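TRNA (adenine(58)-N(1))-methyltransferase TrmI (Thermus thermophilus, PDB 2PWY) transfers a methyl group from S-adenosyl-L-methionine to N1 of adenosine 58 in tRNA and is required for growth at extreme temperatures. Local coordinates at residues A[65-70]-A[80-85]; A[100-103]-A[109-112]. One frame throughout, in Å; residues are numbered along the deposited sequence.

Interaction 1: A[65-70]-A[80-85]; sequences TLEEYL and TYPKDA. With SAH (S-adenosyl-L-homocysteine), chain E.
Glu67 and Pro82 have the CA atoms nearest each other across 65-70 and 80-85, 5.5 Å apart at the starts of two successive helices. The close packing is carbon on carbon here and methyl on carbonyl oxygen at Leu70 and Thr80. Glu67 CG rests against the pyrrolidine ring, 3.7 Å from Pro82 CB, and the two side chains cross at about a right angle. With CG anti to the backbone N (chi1 179°) and the chain extended beyond it, Glu67 offers its methylene groups to the proline and carries the carboxylate past the ring to a salt bridge with Arg220 of the second subunit. Leu70 extends the packing toward the ligand, its CD2 methyl lying 3.3 Å from Thr80 O, while its CB is only loosely set against Pro82 CG at 4.3 Å.

Glu67, Glu68 and Lys83 are partly exposed, their polar ends held partly within their own segments and partly outside. Thr65 N donates to Glu68 OE1. In return Glu68 N donates to Thr65 OG1 at 3.0 Å, completing a capping box at the start of helix 66-72. Glu68 OE2 pairs with Arg253 of the second subunit; Lys83 leads its end away from 65-70 to a salt bridge with Asp84 OD1 (NZ to OD1 2.8 Å), and NZ also bonds Val224 O and Thr246 OG1.

Beyond Leu70, Thr80 N donates to SAH O at 2.9 Å, and Thr80 OG1 accepts from SAH N at 2.8 Å. Asp173 OD2 bonds both Thr80 OG1 and SAH N, tying hydroxyl, acid and amino group together and probably directing the Thr80 hydroxyl towards the acid.

Interaction 2: A[100-103]-A[109-112]; sequences VLEA and GLTL. With SAH (S-adenosyl-L-homocysteine), chain E.
Glu102 OE1 is gripped by two hydroxyls: Thr111 OG1 donates to its syn lone pair, the one on the side of the other carboxylate oxygen, at 2.7 Å, and Ser126 OG on the neighbouring strand is a second hydrogen-bond partner. Glu102 OE2 accepts a hydrogen bond from a water molecule at 2.7 Å. That same water accepts from Thr111 N at 3.0 Å, bridging the gap where Glu102 OE2 and Thr111 N come close at too poor an angle to bond directly.

Glu102 spans the separation between strand and helix, 7.6 Å from its CA to that of Thr111, because CG stands anti to the backbone N (chi1 179°) and the chain remains extended to the carboxylate. In Thr111, chi1 of -49° sets OG1 beside the backbone N, facing the acid, with the two side chains crossing at roughly a right angle. Leu110 CB stands end-on to Glu102 OE2, 3.5 Å away. The acid is buried, yet both its oxygens have partners: hydroxyls at OE1, water at OE2.

At the helix start, Gly109 N donates to SAH OXT at 3.1 Å and Leu110 N to SAH O at 2.9 Å, so adjacent amides hold the two oxygens of the ligand carboxylate. A strand 99-103 followed by a glycine-rich turn and helix 109-118, with the helix N terminus directed at the cofactor's amino-acid end, is the S-adenosyl-L-methionine-binding motif of class I methyltransferases.

From the N terminus, interaction 1 comes first: it closes the loop between the start of helix 66-72 and the start of helix 82-91, nine residues intervening. Helix 82-91 then leads into strand 99-103, where interaction 2 opens; it closes over five residues at helix 109-118. The two are in series, neither nested nor crossed, with centres 13 Å apart. They nevertheless touch in space: Leu70 CD2 packs on Gly109 CA at 3.6 Å, and Ala85 CB on Leu110 CD1 at 3.7 Å. Together they bring the two helices preceding strand 99-103 against the first beta-alpha-beta unit of the mixed sheet, around the same end of S-adenosyl-L-homocysteine.

Interaction 1: A[65-70]-A[80-85]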
loop_
_atom_site.group_PDB
_atom_site.type_symbol
_atom_site.label_atom_id
_atom_site.label_comp_id
_atom_site.label_asym_id
_atom_site.label_seq_id
_atom_site.Cartn_x
_atom_site.Cartn_y
_atom_site.Cartn_z
ATOM N N THR A 65 -23.706 1.049 -12.007
ATOM C CA THR A 65 -23.523 1.727 -10.738
ATOM C C THR A 65 -22.916 3.110 -11.005
ATOM O O THR A 65 -22.388 3.371 -12.100
ATOM C CB THR A 65 -22.577 0.951 -9.818
ATOM O OG1 THR A 65 -21.267 0.913 -10.407
ATOM C CG2 THR A 65 -23.082 -0.487 -9.590
ATOM N N LEU A 66 -22.971 3.997 -10.009
ATOM C CA LEU A 66 -22.361 5.311 -10.166
ATOM C C LEU A 66 -20.851 5.186 -10.451
ATOM O O LEU A 66 -20.315 5.922 -11.278
ATOM C CB LEU A 66 -22.650 6.189 -8.944
ATOM C CG LEU A 66 -22.074 7.607 -8.964
ATOM C CD1 LEU A 66 -22.501 8.377 -10.221
ATOM C CD2 LEU A 66 -22.470 8.370 -7.710
ATOM N N GLU A 67 -20.185 4.237 -9.780
ATOM C CA GLU A 67 -18.790 3.919 -10.078
ATOM C C GLU A 67 -18.609 3.570 -11.565
ATOM O O GLU A 67 -17.764 4.150 -12.244
ATOM C CB GLU A 67 -18.306 2.771 -9.192
ATOM C CG GLU A 67 -16.855 2.360 -9.457
ATOM C CD GLU A 67 -16.416 1.208 -8.574
ATOM O OE1 GLU A 67 -17.295 0.456 -8.082
ATOM O OE2 GLU A 67 -15.190 1.075 -8.362
ATOM N N GLU A 68 -19.416 2.640 -12.076
ATOM C CA GLU A 68 -19.315 2.221 -13.488
ATOM C C GLU A 68 -19.576 3.381 -14.438
ATOM O O GLU A 68 -18.882 3.541 -15.443
ATOM C CB GLU A 68 -20.267 1.069 -13.787
ATOM C CG GLU A 68 -19.794 -0.244 -13.166
ATOM C CD GLU A 68 -20.827 -1.363 -13.218
ATOM O OE1 GLU A 68 -22.046 -1.080 -13.195
ATOM O OE2 GLU A 68 -20.399 -2.535 -13.247
ATOM N N TYR A 69 -20.573 4.190 -14.103
ATOM C CA TYR A 69 -20.918 5.354 -14.897
ATOM C C TYR A 69 -19.762 6.362 -14.989
ATOM O O TYR A 69 -19.406 6.784 -16.094
ATOM C CB TYR A 69 -22.170 6.016 -14.326
ATOM C CG TYR A 69 -22.705 7.121 -15.186
ATOM C CD1 TYR A 69 -23.198 6.856 -16.469
ATOM C CD2 TYR A 69 -22.717 8.426 -14.732
ATOM C CE1 TYR A 69 -23.706 7.893 -17.279
ATOM C CE2 TYR A 69 -23.214 9.469 -15.528
ATOM C CZ TYR A 69 -23.706 9.194 -16.796
ATOM O OH TYR A 69 -24.193 10.228 -17.569
ATOM N N LEU A 70 -19.192 6.763 -13.848
ATOM C CA LEU A 70 -18.047 7.683 -13.876
ATOM C C LEU A 70 -16.904 7.181 -14.740
ATOM O O LEU A 70 -16.255 7.964 -15.432
ATOM C CB LEU A 70 -17.507 7.988 -12.473
ATOM C CG LEU A 70 -17.948 9.306 -11.874
ATOM C CD1 LEU A 70 -19.427 9.210 -11.503
ATOM C CD2 LEU A 70 -17.093 9.675 -10.666
ATOM N N THR A 80 -13.171 12.963 -11.049
ATOM C CA THR A 80 -12.664 12.394 -9.805
ATOM C C THR A 80 -12.869 10.878 -9.834
ATOM O O THR A 80 -13.937 10.403 -10.229
ATOM C CB THR A 80 -13.442 12.983 -8.616
ATOM O OG1 THR A 80 -13.419 14.418 -8.696
ATOM C CG2 THR A 80 -12.860 12.526 -7.282
ATOM N N TYR A 81 -11.859 10.106 -9.431
ATOM C CA TYR A 81 -12.054 8.659 -9.393
ATOM C C TYR A 81 -13.051 8.278 -8.302
ATOM O O TYR A 81 -13.106 8.921 -7.259
ATOM C CB TYR A 81 -10.722 7.921 -9.219
ATOM C CG TYR A 81 -9.913 7.899 -10.503
ATOM C CD1 TYR A 81 -9.838 6.749 -11.292
ATOM C CD2 TYR A 81 -9.238 9.041 -10.934
ATOM C CE1 TYR A 81 -9.097 6.743 -12.485
ATOM C CE2 TYR A 81 -8.507 9.048 -12.106
ATOM C CZ TYR A 81 -8.431 7.900 -12.874
ATOM O OH TYR A 81 -7.690 7.933 -14.039
ATOM N N PRO A 82 -13.856 7.230 -8.543
ATOM C CA PRO A 82 -14.832 6.765 -7.554
ATOM C C PRO A 82 -14.295 6.541 -6.133
ATOM O O PRO A 82 -14.942 6.945 -5.187
ATOM C CB PRO A 82 -15.357 5.464 -8.184
ATOM C CG PRO A 82 -15.284 5.742 -9.628
ATOM C CD PRO A 82 -13.934 6.417 -9.773
ATOM N N LYS A 83 -13.115 5.946 -5.969
ATOM C CA LYS A 83 -12.592 5.719 -4.617
ATOM C C LYS A 83 -12.405 7.048 -3.869
ATOM O O LYS A 83 -12.593 7.145 -2.646
ATOM C CB LYS A 83 -11.274 4.941 -4.671
ATOM C CG LYS A 83 -10.100 5.703 -5.277
ATOM C CD LYS A 83 -8.832 4.856 -5.281
ATOM C CE LYS A 83 -7.681 5.653 -5.918
ATOM N NZ LYS A 83 -7.249 6.833 -5.105
ATOM N N ASP A 84 -12.010 8.068 -4.621
ATOM C CA ASP A 84 -11.731 9.380 -4.045
ATOM C C ASP A 84 -13.006 10.166 -3.787
ATOM O O ASP A 84 -13.122 10.825 -2.755
ATOM C CB ASP A 84 -10.793 10.156 -4.972
ATOM C CG ASP A 84 -9.489 9.405 -5.234
ATOM O OD1 ASP A 84 -8.875 8.966 -4.251
ATOM O OD2 ASP A 84 -9.113 9.239 -6.411
ATOM N N ALA A 85 -13.958 10.098 -4.714
ATOM C CA ALA A 85 -15.235 10.811 -4.556
ATOM C C ALA A 85 -15.997 10.245 -3.351
ATOM O O ALA A 85 -16.539 10.993 -2.537
ATOM C CB ALA A 85 -16.061 10.724 -5.825
HETATM N N SAH E . -14.399 16.685 -10.078
HETATM C CA SAH E . -14.725 16.863 -11.531
HETATM C CB SAH E . -13.467 17.148 -12.342
HETATM C CG SAH E . -12.943 18.571 -12.125
HETATM S SD SAH E . -11.616 18.923 -13.308
HETATM C C SAH E . -15.432 15.615 -12.024
HETATM O O SAH E . -15.539 14.630 -11.278
HETATM O OXT SAH E . -15.922 15.579 -13.158
HETATM C "C5'" SAH E . -11.324 20.626 -12.763
HETATM C "C4'" SAH E . -12.335 21.607 -13.367
HETATM O "O4'" SAH E . -12.310 22.806 -12.621
HETATM C "C3'" SAH E . -12.066 22.010 -14.823
HETATM O "O3'" SAH E . -13.257 21.785 -15.572
HETATM C "C2'" SAH E . -11.710 23.496 -14.753
HETATM O "O2'" SAH E . -12.201 24.249 -15.838
HETATM C "C1'" SAH E . -12.428 23.923 -13.497
HETATM N N9 SAH E . -11.869 25.044 -12.725
HETATM C C8 SAH E . -10.564 25.227 -12.363
HETATM N N7 SAH E . -10.509 26.333 -11.586
HETATM C C5 SAH E . -11.754 26.828 -11.407
HETATM C C6 SAH E . -12.251 27.931 -10.704
HETATM N N6 SAH E . -11.435 28.739 -10.008
HETATM N N1 SAH E . -13.620 28.162 -10.737
HETATM C C2 SAH E . -14.464 27.342 -11.447
HETATM N N3 SAH E . -13.956 26.264 -12.145
HETATM C C4 SAH E . -12.625 26.014 -12.120
#

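Interaction 2: A[100-103]-A[109-112]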
loop_
_atom_site.group_PDB
_atom_site.type_symbol
_atom_site.label_atom_id
_atom_site.label_comp_id
_atom_site.label_asym_id
_atom_site.label_seq_id
_atom_site.Cartn_x
_atom_site.Cartn_y
_atom_site.Cartn_z
ATOM N N VAL A 100 -23.738 21.909 -0.180
ATOM C CA VAL A 100 -22.311 21.754 -0.450
ATOM C C VAL A 100 -21.888 22.586 -1.656
ATOM O O VAL A 100 -22.561 22.589 -2.685
ATOM C CB VAL A 100 -21.918 20.253 -0.607
ATOM C CG1 VAL A 100 -22.679 19.574 -1.767
ATOM C CG2 VAL A 100 -20.407 20.098 -0.770
ATOM N N LEU A 101 -20.766 23.283 -1.501
ATOM C CA LEU A 101 -20.196 24.101 -2.565
ATOM C C LEU A 101 -19.156 23.267 -3.308
ATOM O O LEU A 101 -18.329 22.598 -2.678
ATOM C CB LEU A 101 -19.532 25.336 -1.957
ATOM C CG LEU A 101 -18.988 26.403 -2.910
ATOM C CD1 LEU A 101 -20.106 27.078 -3.708
ATOM C CD2 LEU A 101 -18.164 27.433 -2.085
ATOM N N GLU A 102 -19.190 23.326 -4.639
ATOM C CA GLU A 102 -18.252 22.568 -5.458
ATOM C C GLU A 102 -17.619 23.404 -6.555
ATOM O O GLU A 102 -18.304 24.169 -7.229
ATOM C CB GLU A 102 -18.946 21.364 -6.130
ATOM C CG GLU A 102 -17.989 20.565 -7.026
ATOM C CD GLU A 102 -18.664 19.515 -7.919
ATOM O OE1 GLU A 102 -19.805 19.729 -8.393
ATOM O OE2 GLU A 102 -18.027 18.458 -8.149
ATOM N N ALA A 103 -16.314 23.233 -6.747
ATOM C CA ALA A 103 -15.653 23.692 -7.981
ATOM C C ALA A 103 -14.407 22.830 -8.238
ATOM O O ALA A 103 -13.763 22.404 -7.281
ATOM C CB ALA A 103 -15.271 25.177 -7.871
ATOM N N GLY A 109 -18.586 14.108 -12.371
ATOM C CA GLY A 109 -18.409 12.854 -11.631
ATOM C C GLY A 109 -18.577 13.065 -10.140
ATOM O O GLY A 109 -19.433 12.442 -9.511
ATOM N N LEU A 110 -17.758 13.946 -9.570
ATOM C CA LEU A 110 -17.890 14.274 -8.144
ATOM C C LEU A 110 -19.275 14.881 -7.862
ATOM O O LEU A 110 -19.890 14.591 -6.836
ATOM C CB LEU A 110 -16.753 15.206 -7.699
ATOM C CG LEU A 110 -16.754 15.581 -6.210
ATOM C CD1 LEU A 110 -16.809 14.344 -5.324
ATOM C CD2 LEU A 110 -15.573 16.518 -5.850
ATOM N N THR A 111 -19.776 15.696 -8.793
ATOM C CA THR A 111 -21.112 16.287 -8.661
ATOM C C THR A 111 -22.166 15.227 -8.342
ATOM O O THR A 111 -22.999 15.421 -7.455
ATOM C CB THR A 111 -21.538 17.062 -9.925
ATOM O OG1 THR A 111 -20.481 17.955 -10.312
ATOM C CG2 THR A 111 -22.822 17.855 -9.636
ATOM N N LEU A 112 -22.114 14.103 -9.056
ATOM C CA LEU A 112 -23.070 13.026 -8.830
ATOM C C LEU A 112 -22.965 12.422 -7.430
ATOM O O LEU A 112 -23.990 12.179 -6.778
ATOM C CB LEU A 112 -22.920 11.962 -9.923
ATOM C CG LEU A 112 -23.519 12.372 -11.281
ATOM C CD1 LEU A 112 -22.978 11.466 -12.377
ATOM C CD2 LEU A 112 -25.079 12.354 -11.255
HETATM N N SAH E . -14.399 16.685 -10.078
HETATM C CA SAH E . -14.725 16.863 -11.531
HETATM C CB SAH E . -13.467 17.148 -12.342
HETATM C CG SAH E . -12.943 18.571 -12.125
HETATM S SD SAH E . -11.616 18.923 -13.308
HETATM C C SAH E . -15.432 15.615 -12.024
HETATM O O SAH E . -15.539 14.630 -11.278
HETATM O OXT SAH E . -15.922 15.579 -13.158
HETATM C "C5'" SAH E . -11.324 20.626 -12.763
HETATM C "C4'" SAH E . -12.335 21.607 -13.367
HETATM O "O4'" SAH E . -12.310 22.806 -12.621
HETATM C "C3'" SAH E . -12.066 22.010 -14.823
HETATM O "O3'" SAH E . -13.257 21.785 -15.572
HETATM C "C2'" SAH E . -11.710 23.496 -14.753
HETATM O "O2'" SAH E . -12.201 24.249 -15.838
HETATM C "C1'" SAH E . -12.428 23.923 -13.497
HETATM N N9 SAH E . -11.869 25.044 -12.725
HETATM C C8 SAH E . -10.564 25.227 -12.363
HETATM N N7 SAH E . -10.509 26.333 -11.586
HETATM C C5 SAH E . -11.754 26.828 -11.407
HETATM C C6 SAH E . -12.251 27.931 -10.704
HETATM N N6 SAH E . -11.435 28.739 -10.008
HETATM N N1 SAH E . -13.620 28.162 -10.737
HETATM C C2 SAH E . -14.464 27.342 -11.447
HETATM N N3 SAH E . -13.956 26.264 -12.145
HETATM C C4 SAH E . -12.625 26.014 -12.120
HETATM O O HOH W 1 -17.657 17.046 -10.398
#